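Local coordinates for protein Tv2483 (Treponema vincentii, PDB 6DET) that binds L-arginine with high selectivity as a treponemal lipoprotein, probably delivering it to an ABC transporter as the solute-binding component, at residues 64-69 against 98-103; 71-76 against 235-240; 40-43 against 49-52. One frame throughout, in Å; residues are numbered along the deposited sequence.

Contact 1. Residues 64-69 against 98-103; sequences DIFTEL and CIASGF. With ARG (arginine), chain B.
F66, on helix 61-73, stands opposite A100 of strand 98-104 with their CA atoms 9.2 Å apart, the spacing of a helix laid over a sheet, and one aromatic side chain spans the gap. Its CB is aimed at the strand, and chi1 of -91°, off a staggered value, swings the ring so that its far atoms meet two residues at once. F66 CE1 lies 4.0 Å from C98 SG, while F66 CE2, on the other flank of the ring, lies 4.1 Å from A100 CB; both partners lie on the same side of the ring plane and approach obliquely. The sulfur sits 4.6 Å from the ring centroid and 40° off its normal, a Cys sulfur-aromatic contact. C98 and A100 present their side chains to the helix because they alternate along the strand; I99 between them faces the other way. Small residues suit these two places, since the phenyl ring fills most of the distance to the helix. The ring is also flanked by L38 and I40 of the adjacent strand and meets F221 edge-to-face.

Beyond A100 the chain turns a corner, and its backbone serves the ligand. The carbonyl of S101 accepts a hydrogen bond from NH2 of the bound arginine at 2.8 Å, and G102 O takes one from the arginine's amino N at 2.7 Å. S101 and G102 both have positive phi, which suits glycine at 102 and is less usual for S101, and G102 N is anchored by D62 of helix 61-73. The chemistry is thus divided: an apolar seam of polarisable phenyl and thiol with a methyl fastens the strand to the helix, while the corner just after it offers carbonyl oxygens that would favour the cationic guanidinium and ammonium groups of arginine.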
loop_
_atom_site.group_PDB
_atom_site.type_symbol
_atom_site.label_atom_id
_atom_site.label_comp_id
_atom_site.label_asym_id
_atom_site.label_seq_id
_atom_site.Cartn_x
_atom_site.Cartn_y
_atom_site.Cartn_z
ATOM N N ASP A 64 10.316 -4.236 7.700
ATOM C CA ASP A 64 11.759 -4.133 7.848
ATOM C C ASP A 64 12.185 -2.667 7.886
ATOM O O ASP A 64 13.038 -2.274 8.692
ATOM C CB ASP A 64 12.457 -4.865 6.704
ATOM C CG ASP A 64 12.497 -6.376 6.903
ATOM O OD1 ASP A 64 12.186 -6.854 8.003
ATOM O OD2 ASP A 64 12.868 -7.072 5.948
ATOM N N ILE A 65 11.561 -1.837 7.044
ATOM C CA ILE A 65 11.883 -0.406 7.023
ATOM C C ILE A 65 11.610 0.219 8.391
ATOM O O ILE A 65 12.472 0.894 8.976
ATOM C CB ILE A 65 11.101 0.316 5.906
ATOM C CG1 ILE A 65 11.584 -0.119 4.513
ATOM C CG2 ILE A 65 11.265 1.832 6.032
ATOM C CD1 ILE A 65 10.725 0.346 3.346
ATOM N N PHE A 66 10.394 0.042 8.913
ATOM C CA PHE A 66 10.047 0.746 10.140
ATOM C C PHE A 66 10.738 0.149 11.349
ATOM O O PHE A 66 11.035 0.873 12.305
ATOM C CB PHE A 66 8.524 0.762 10.335
ATOM C CG PHE A 66 7.872 1.971 9.734
ATOM C CD1 PHE A 66 7.936 3.190 10.378
ATOM C CD2 PHE A 66 7.245 1.910 8.501
ATOM C CE1 PHE A 66 7.368 4.328 9.824
ATOM C CE2 PHE A 66 6.664 3.040 7.960
ATOM C CZ PHE A 66 6.725 4.241 8.604
ATOM N N THR A 67 11.036 -1.155 11.335
ATOM C CA THR A 67 11.757 -1.737 12.465
ATOM C C THR A 67 13.147 -1.118 12.596
ATOM O O THR A 67 13.591 -0.778 13.702
ATOM C CB THR A 67 11.858 -3.257 12.301
ATOM O OG1 THR A 67 10.544 -3.839 12.308
ATOM C CG2 THR A 67 12.670 -3.872 13.429
ATOM N N GLU A 68 13.853 -0.961 11.468
ATOM C CA GLU A 68 15.211 -0.428 11.491
ATOM C C GLU A 68 15.197 1.078 11.725
ATOM O O GLU A 68 16.035 1.605 12.465
ATOM C CB GLU A 68 15.930 -0.775 10.180
ATOM C CG GLU A 68 17.298 -0.116 10.019
ATOM C CD GLU A 68 18.285 -0.505 11.100
ATOM O OE1 GLU A 68 17.986 -1.404 11.925
ATOM O OE2 GLU A 68 19.389 0.104 11.134
ATOM N N LEU A 69 14.245 1.778 11.111
ATOM C CA LEU A 69 14.107 3.206 11.342
ATOM C C LEU A 69 13.905 3.503 12.825
ATOM O O LEU A 69 14.575 4.373 13.391
ATOM C CB LEU A 69 12.945 3.739 10.528
ATOM C CG LEU A 69 12.661 5.209 10.776
ATOM C CD1 LEU A 69 12.712 5.992 9.484
ATOM C CD2 LEU A 69 11.307 5.295 11.414
ATOM N N CYS A 98 0.978 6.559 12.191
ATOM C CA CYS A 98 1.209 6.597 10.751
ATOM C C CYS A 98 0.597 5.341 10.153
ATOM O O CYS A 98 0.175 4.427 10.876
ATOM C CB CYS A 98 2.696 6.695 10.434
ATOM S SG CYS A 98 3.683 5.302 10.951
ATOM N N ILE A 99 0.536 5.315 8.817
ATOM C CA ILE A 99 -0.111 4.235 8.068
ATOM C C ILE A 99 0.865 3.750 7.007
ATOM O O ILE A 99 1.434 4.564 6.278
ATOM C CB ILE A 99 -1.408 4.693 7.379
ATOM C CG1 ILE A 99 -2.363 5.386 8.364
ATOM C CG2 ILE A 99 -2.118 3.474 6.756
ATOM C CD1 ILE A 99 -3.413 6.239 7.676
ATOM N N ALA A 100 1.101 2.440 6.974
ATOM C CA ALA A 100 1.928 1.809 5.953
ATOM C C ALA A 100 1.050 0.765 5.244
ATOM O O ALA A 100 -0.136 1.023 5.028
ATOM C CB ALA A 100 3.198 1.235 6.595
ATOM N N SER A 101 1.608 -0.382 4.850
ATOM C CA SER A 101 0.874 -1.418 4.102
ATOM C C SER A 101 0.549 -1.004 2.672
ATOM O O SER A 101 -0.499 -1.369 2.131
ATOM C CB SER A 101 -0.419 -1.830 4.836
ATOM O OG SER A 101 -0.031 -2.456 6.002
ATOM N N GLY A 102 1.456 -0.259 2.024
ATOM C CA GLY A 102 1.257 0.078 0.624
ATOM C C GLY A 102 0.273 1.214 0.414
ATOM O O GLY A 102 -0.620 1.134 -0.429
ATOM N N PHE A 103 0.424 2.284 1.195
ATOM C CA PHE A 103 -0.464 3.440 1.127
ATOM C C PHE A 103 -0.143 4.290 -0.109
ATOM O O PHE A 103 0.956 4.858 -0.211
ATOM C CB PHE A 103 -0.310 4.241 2.434
ATOM C CG PHE A 103 -1.300 5.373 2.590
ATOM C CD1 PHE A 103 -2.395 5.246 3.443
ATOM C CD2 PHE A 103 -1.110 6.587 1.935
ATOM C CE1 PHE A 103 -3.293 6.280 3.578
ATOM C CE2 PHE A 103 -2.021 7.622 2.080
ATOM C CZ PHE A 103 -3.108 7.465 2.913
HETATM N N ARG B . -2.644 1.086 -2.142
HETATM C CA ARG B . -3.861 0.785 -1.344
HETATM C C ARG B . -4.331 2.054 -0.641
HETATM O O ARG B . -3.514 2.981 -0.483
HETATM C CB ARG B . -3.585 -0.304 -0.308
HETATM C CG ARG B . -3.283 -1.676 -0.901
HETATM C CD ARG B . -2.927 -2.734 0.140
HETATM N NE ARG B . -4.061 -2.996 1.005
HETATM C CZ ARG B . -4.157 -2.613 2.274
HETATM N NH1 ARG B . -5.287 -2.890 2.930
HETATM N NH2 ARG B . -3.167 -1.950 2.874
HETATM O OXT ARG B . -5.495 2.134 -0.225
#

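Contact 2. Residues 71-76 against 235-240; sequences RRLGIH and ESVLAE
R72 and E240 meet because both send long, largely straight chains from facing helices. R72 carries CG anti to its carbonyl carbon (chi1 -70°) and then runs extended to NE; E240 has CG anti to the backbone N, with an extended chain beyond it. E240 OE1 thereby comes to the edge of the R72 guanidinium, slightly tilted from its plane, and R72 NH1 donates to E240 OE1 at 2.8 Å in a salt bridge. The bond is bent, with an N-H...O angle of 146°. NH1 meets OE1 on its anti side and out of the carboxylate plane, with the two planes 49° apart, so this is one bond and not a paired, coplanar bridge. The same NH1 has a second acid in D244, and NE pairs with E68 one turn back, which together probably fix the guanidinium's orientation.

Beneath this salt bridge lies the apolar part. V237 points its CB at helix 61-73 and spreads its two methyls between two neighbours: CG1 packs on the aliphatic stem of R72, 4.0 Å from R72 CD, and CG2 presses against L73 CD2 at 3.5 Å. A beta-branched residue fits here, since one methyl can serve each neighbour, while arginine supplies both methylenes for V237 and charge for the water-facing edge. G74, the first residue to leave helical phi/psi, takes positive phi in a Schellman motif, favourable for glycine, and turns the chain toward strand 76-81.

The contact joins the last turn of helix 61-73 to helix 228-243 at the surface. L73 also touches K233 and I234 of that second helix and W29 of helix 28-35, R72 reaches T246 of helix 246-255, and L238 packs on I65 and L69.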
loop_
_atom_site.group_PDB
_atom_site.type_symbol
_atom_site.label_atom_id
_atom_site.label_comp_id
_atom_site.label_asym_id
_atom_site.label_seq_id
_atom_site.Cartn_x
_atom_site.Cartn_y
_atom_site.Cartn_z
ATOM N N ARG A 71 14.663 1.575 15.314
ATOM C CA ARG A 71 15.872 1.228 16.041
ATOM C C ARG A 71 16.847 2.394 16.029
ATOM O O ARG A 71 17.404 2.760 17.063
ATOM C CB ARG A 71 16.544 -0.011 15.458
ATOM C CG ARG A 71 17.752 -0.448 16.298
ATOM C CD ARG A 71 18.556 -1.518 15.602
ATOM N NE ARG A 71 19.279 -0.963 14.464
ATOM C CZ ARG A 71 20.437 -0.312 14.564
ATOM N NH1 ARG A 71 21.001 -0.151 15.745
ATOM N NH2 ARG A 71 21.028 0.179 13.484
ATOM N N ARG A 72 17.058 2.988 14.855
ATOM C CA ARG A 72 17.990 4.111 14.765
ATOM C C ARG A 72 17.514 5.313 15.568
ATOM O O ARG A 72 18.346 6.093 16.059
ATOM C CB ARG A 72 18.194 4.502 13.300
ATOM C CG ARG A 72 18.966 3.468 12.518
ATOM C CD ARG A 72 19.234 3.878 11.068
ATOM N NE ARG A 72 19.769 2.762 10.299
ATOM C CZ ARG A 72 20.525 2.885 9.210
ATOM N NH1 ARG A 72 20.855 4.089 8.756
ATOM N NH2 ARG A 72 20.944 1.798 8.571
ATOM N N LEU A 73 16.201 5.526 15.658
ATOM C CA LEU A 73 15.653 6.641 16.428
ATOM C C LEU A 73 15.571 6.367 17.918
ATOM O O LEU A 73 15.228 7.280 18.692
ATOM C CB LEU A 73 14.269 7.012 15.907
ATOM C CG LEU A 73 14.268 7.690 14.538
ATOM C CD1 LEU A 73 12.871 7.835 14.040
ATOM C CD2 LEU A 73 14.962 9.076 14.623
ATOM N N GLY A 74 15.920 5.163 18.356
ATOM C CA GLY A 74 15.889 4.872 19.780
ATOM C C GLY A 74 14.495 4.675 20.346
ATOM O O GLY A 74 14.297 4.866 21.555
ATOM N N ILE A 75 13.536 4.244 19.519
ATOM C CA ILE A 75 12.137 4.113 19.902
ATOM C C ILE A 75 11.651 2.733 19.489
ATOM O O ILE A 75 12.213 2.094 18.593
ATOM C CB ILE A 75 11.237 5.207 19.265
ATOM C CG1 ILE A 75 11.205 5.087 17.739
ATOM C CG2 ILE A 75 11.720 6.602 19.692
ATOM C CD1 ILE A 75 10.374 6.161 17.052
ATOM N N HIS A 76 10.531 2.301 20.121
ATOM C CA HIS A 76 10.014 0.960 19.861
ATOM C C HIS A 76 8.958 0.995 18.760
ATOM O O HIS A 76 8.020 1.803 18.828
ATOM C CB HIS A 76 9.423 0.358 21.140
ATOM C CG HIS A 76 8.941 -1.052 20.976
ATOM N ND1 HIS A 76 9.779 -2.087 20.615
ATOM C CD2 HIS A 76 7.707 -1.597 21.111
ATOM C CE1 HIS A 76 9.082 -3.207 20.539
ATOM N NE2 HIS A 76 7.823 -2.938 20.833
ATOM N N GLU A 235 11.802 11.220 7.763
ATOM C CA GLU A 235 12.394 11.345 6.435
ATOM C C GLU A 235 13.915 11.423 6.517
ATOM O O GLU A 235 14.616 10.882 5.653
ATOM C CB GLU A 235 11.815 12.564 5.725
ATOM C CG GLU A 235 10.384 12.343 5.262
ATOM C CD GLU A 235 9.805 13.532 4.542
ATOM O OE1 GLU A 235 10.188 14.685 4.868
ATOM O OE2 GLU A 235 8.974 13.307 3.641
ATOM N N SER A 236 14.451 12.064 7.560
ATOM C CA SER A 236 15.899 12.138 7.682
ATOM C C SER A 236 16.521 10.752 7.822
ATOM O O SER A 236 17.570 10.466 7.233
ATOM C CB SER A 236 16.278 13.003 8.880
ATOM O OG SER A 236 17.681 13.122 8.942
ATOM N N VAL A 237 15.901 9.888 8.621
ATOM C CA VAL A 237 16.425 8.541 8.823
ATOM C C VAL A 237 16.210 7.679 7.583
ATOM O O VAL A 237 17.076 6.868 7.217
ATOM C CB VAL A 237 15.779 7.912 10.062
ATOM C CG1 VAL A 237 16.332 6.517 10.263
ATOM C CG2 VAL A 237 16.054 8.797 11.283
ATOM N N LEU A 238 15.041 7.789 6.949
ATOM C CA LEU A 238 14.811 7.053 5.706
ATOM C C LEU A 238 15.881 7.378 4.671
ATOM O O LEU A 238 16.334 6.496 3.934
ATOM C CB LEU A 238 13.435 7.380 5.134
ATOM C CG LEU A 238 12.220 6.788 5.874
ATOM C CD1 LEU A 238 10.901 7.239 5.230
ATOM C CD2 LEU A 238 12.318 5.250 5.927
ATOM N N ALA A 239 16.263 8.651 4.569
ATOM C CA ALA A 239 17.291 9.032 3.600
ATOM C C ALA A 239 18.613 8.350 3.919
ATOM O O ALA A 239 19.280 7.818 3.021
ATOM C CB ALA A 239 17.449 10.548 3.567
ATOM N N GLU A 240 19.001 8.349 5.193
ATOM C CA GLU A 240 20.218 7.671 5.618
ATOM C C GLU A 240 20.147 6.191 5.271
ATOM O O GLU A 240 21.120 5.609 4.776
ATOM C CB GLU A 240 20.410 7.871 7.128
ATOM C CG GLU A 240 21.640 7.199 7.750
ATOM C CD GLU A 240 21.713 7.375 9.278
ATOM O OE1 GLU A 240 21.029 6.627 10.008
ATOM O OE2 GLU A 240 22.446 8.273 9.749
#

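Contact 3. Residues 40-43 against 49-52; sequences IGVS and LSFR. With ARG (arginine), chain B.
S43 and S50 approach where strand 37-42 gives way to loop, their CA atoms 6.9 Å apart, and the interactions here are mainly polar. S50 turns its CB toward S43, and chi1 of 54° sets the hydroxyl between its own backbone N and carbonyl carbon, facing the other segment; S50 OG then lies 2.9 Å from S43 O. The firmer partner of this hydroxyl is S101 OG, to which it is hydrogen-bonded, and S101 OG is in turn hydrogen-bonded to S43 O. The two hydroxyls and the carbonyl therefore form a compact buried cluster. S43 O and S50 O, both acceptors, are also close at 3.1 Å, an approach that brings no bond of its own.

Van der Waals contact is slight: V42 CB sits 4.2 Å from S50 OG. A small serine suits position 50, since it brings a hydroxyl close to the strand end with little bulk, and I63 of helix 61-73 lies against it.

The ligand forms the third group. NH1 of the bound arginine donates to S43 OG at 2.8 Å. With chi1 of -66°, S43 holds that oxygen anti to its carbonyl carbon, which places it at the guanidinium while the carbonyl of the same residue serves the serine cluster.

S43 thus works in two directions, its side chain toward the ligand and its main chain toward S50 and S101. Such second-shell bonding probably steadies the strand end, and an uncharged hydroxyl acceptor complements the arginine's cationic guanidinium.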
loop_
_atom_site.group_PDB
_atom_site.type_symbol
_atom_site.label_atom_id
_atom_site.label_comp_id
_atom_site.label_asym_id
_atom_site.label_seq_id
_atom_site.Cartn_x
_atom_site.Cartn_y
_atom_site.Cartn_z
ATOM N N ILE A 40 2.599 2.015 14.106
ATOM C CA ILE A 40 2.504 1.937 12.649
ATOM C C ILE A 40 1.273 1.079 12.348
ATOM O O ILE A 40 1.275 -0.115 12.641
ATOM C CB ILE A 40 3.765 1.311 12.021
ATOM C CG1 ILE A 40 5.043 2.076 12.425
ATOM C CG2 ILE A 40 3.635 1.235 10.494
ATOM C CD1 ILE A 40 5.923 1.271 13.359
ATOM N N GLY A 41 0.212 1.682 11.823
ATOM C CA GLY A 41 -0.973 0.927 11.449
ATOM C C GLY A 41 -0.744 0.190 10.143
ATOM O O GLY A 41 -0.246 0.769 9.173
ATOM N N VAL A 42 -1.129 -1.087 10.109
ATOM C CA VAL A 42 -0.931 -1.909 8.920
ATOM C C VAL A 42 -2.162 -2.770 8.716
ATOM O O VAL A 42 -2.819 -3.196 9.677
ATOM C CB VAL A 42 0.324 -2.816 9.024
ATOM C CG1 VAL A 42 1.610 -1.984 8.977
ATOM C CG2 VAL A 42 0.286 -3.629 10.312
ATOM N N SER A 43 -2.440 -3.060 7.444
ATOM C CA SER A 43 -3.218 -4.245 7.115
ATOM C C SER A 43 -2.258 -5.432 7.120
ATOM O O SER A 43 -1.277 -5.450 6.374
ATOM C CB SER A 43 -3.882 -4.088 5.751
ATOM O OG SER A 43 -4.884 -3.061 5.716
ATOM N N LEU A 49 4.633 -6.684 1.606
ATOM C CA LEU A 49 4.802 -5.452 2.385
ATOM C C LEU A 49 4.558 -5.648 3.885
ATOM O O LEU A 49 5.293 -5.089 4.708
ATOM C CB LEU A 49 3.847 -4.383 1.859
ATOM C CG LEU A 49 4.006 -3.949 0.379
ATOM C CD1 LEU A 49 2.996 -2.839 0.076
ATOM C CD2 LEU A 49 5.429 -3.493 0.102
ATOM N N SER A 50 3.520 -6.397 4.262
ATOM C CA SER A 50 3.147 -6.545 5.668
ATOM C C SER A 50 2.131 -7.664 5.784
ATOM O O SER A 50 0.934 -7.421 5.613
ATOM C CB SER A 50 2.546 -5.264 6.268
ATOM O OG SER A 50 1.456 -4.793 5.497
ATOM N N PHE A 51 2.625 -8.870 6.052
ATOM C CA PHE A 51 1.806 -10.080 6.068
ATOM C C PHE A 51 2.286 -10.973 7.212
ATOM O O PHE A 51 3.293 -10.692 7.868
ATOM C CB PHE A 51 1.873 -10.806 4.722
ATOM C CG PHE A 51 3.227 -11.375 4.413
ATOM C CD1 PHE A 51 4.213 -10.575 3.846
ATOM C CD2 PHE A 51 3.528 -12.698 4.699
ATOM C CE1 PHE A 51 5.478 -11.085 3.586
ATOM C CE2 PHE A 51 4.780 -13.218 4.432
ATOM C CZ PHE A 51 5.764 -12.404 3.865
ATOM N N ARG A 52 1.537 -12.056 7.475
ATOM C CA ARG A 52 1.869 -12.995 8.553
ATOM C C ARG A 52 2.684 -14.170 8.017
ATOM O O ARG A 52 2.254 -14.851 7.084
ATOM C CB ARG A 52 0.599 -13.538 9.221
ATOM C CG ARG A 52 -0.288 -12.483 9.843
ATOM C CD ARG A 52 0.068 -12.240 11.298
ATOM N NE ARG A 52 -0.684 -11.142 11.896
ATOM C CZ ARG A 52 -0.432 -10.661 13.108
ATOM N NH1 ARG A 52 0.543 -11.200 13.842
ATOM N NH2 ARG A 52 -1.150 -9.647 13.587
HETATM N N ARG B . -2.644 1.086 -2.142
HETATM C CA ARG B . -3.861 0.785 -1.344
HETATM C C ARG B . -4.331 2.054 -0.641
HETATM O O ARG B . -3.514 2.981 -0.483
HETATM C CB ARG B . -3.585 -0.304 -0.308
HETATM C CG ARG B . -3.283 -1.676 -0.901
HETATM C CD ARG B . -2.927 -2.734 0.140
HETATM N NE ARG B . -4.061 -2.996 1.005
HETATM C CZ ARG B . -4.157 -2.613 2.274
HETATM N NH1 ARG B . -5.287 -2.890 2.930
HETATM N NH2 ARG B . -3.167 -1.950 2.874
HETATM O OXT ARG B . -5.495 2.134 -0.225
#

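In the fold
Contacts 1 and 3 are buried and lie about 8 Å apart between centres, on neighbouring strands 98-104 and 37-42 of one sheet; both end at the arginine. Contact 2 is on the surface, its centre about 21 Å from the chain's centre. It shares helix 61-73 with contact 1, and L69 of that shared helix also packs on V237, joining the two contacts. Chemistry follows place: contact 1 is apolar between helix and sheet, contact 3 is a buried hydroxyl and carbonyl cluster beside the pocket, and contact 2 adds an exposed salt bridge. Contacts 2 and 3 do not touch, their nearest atoms being about 6 Å apart.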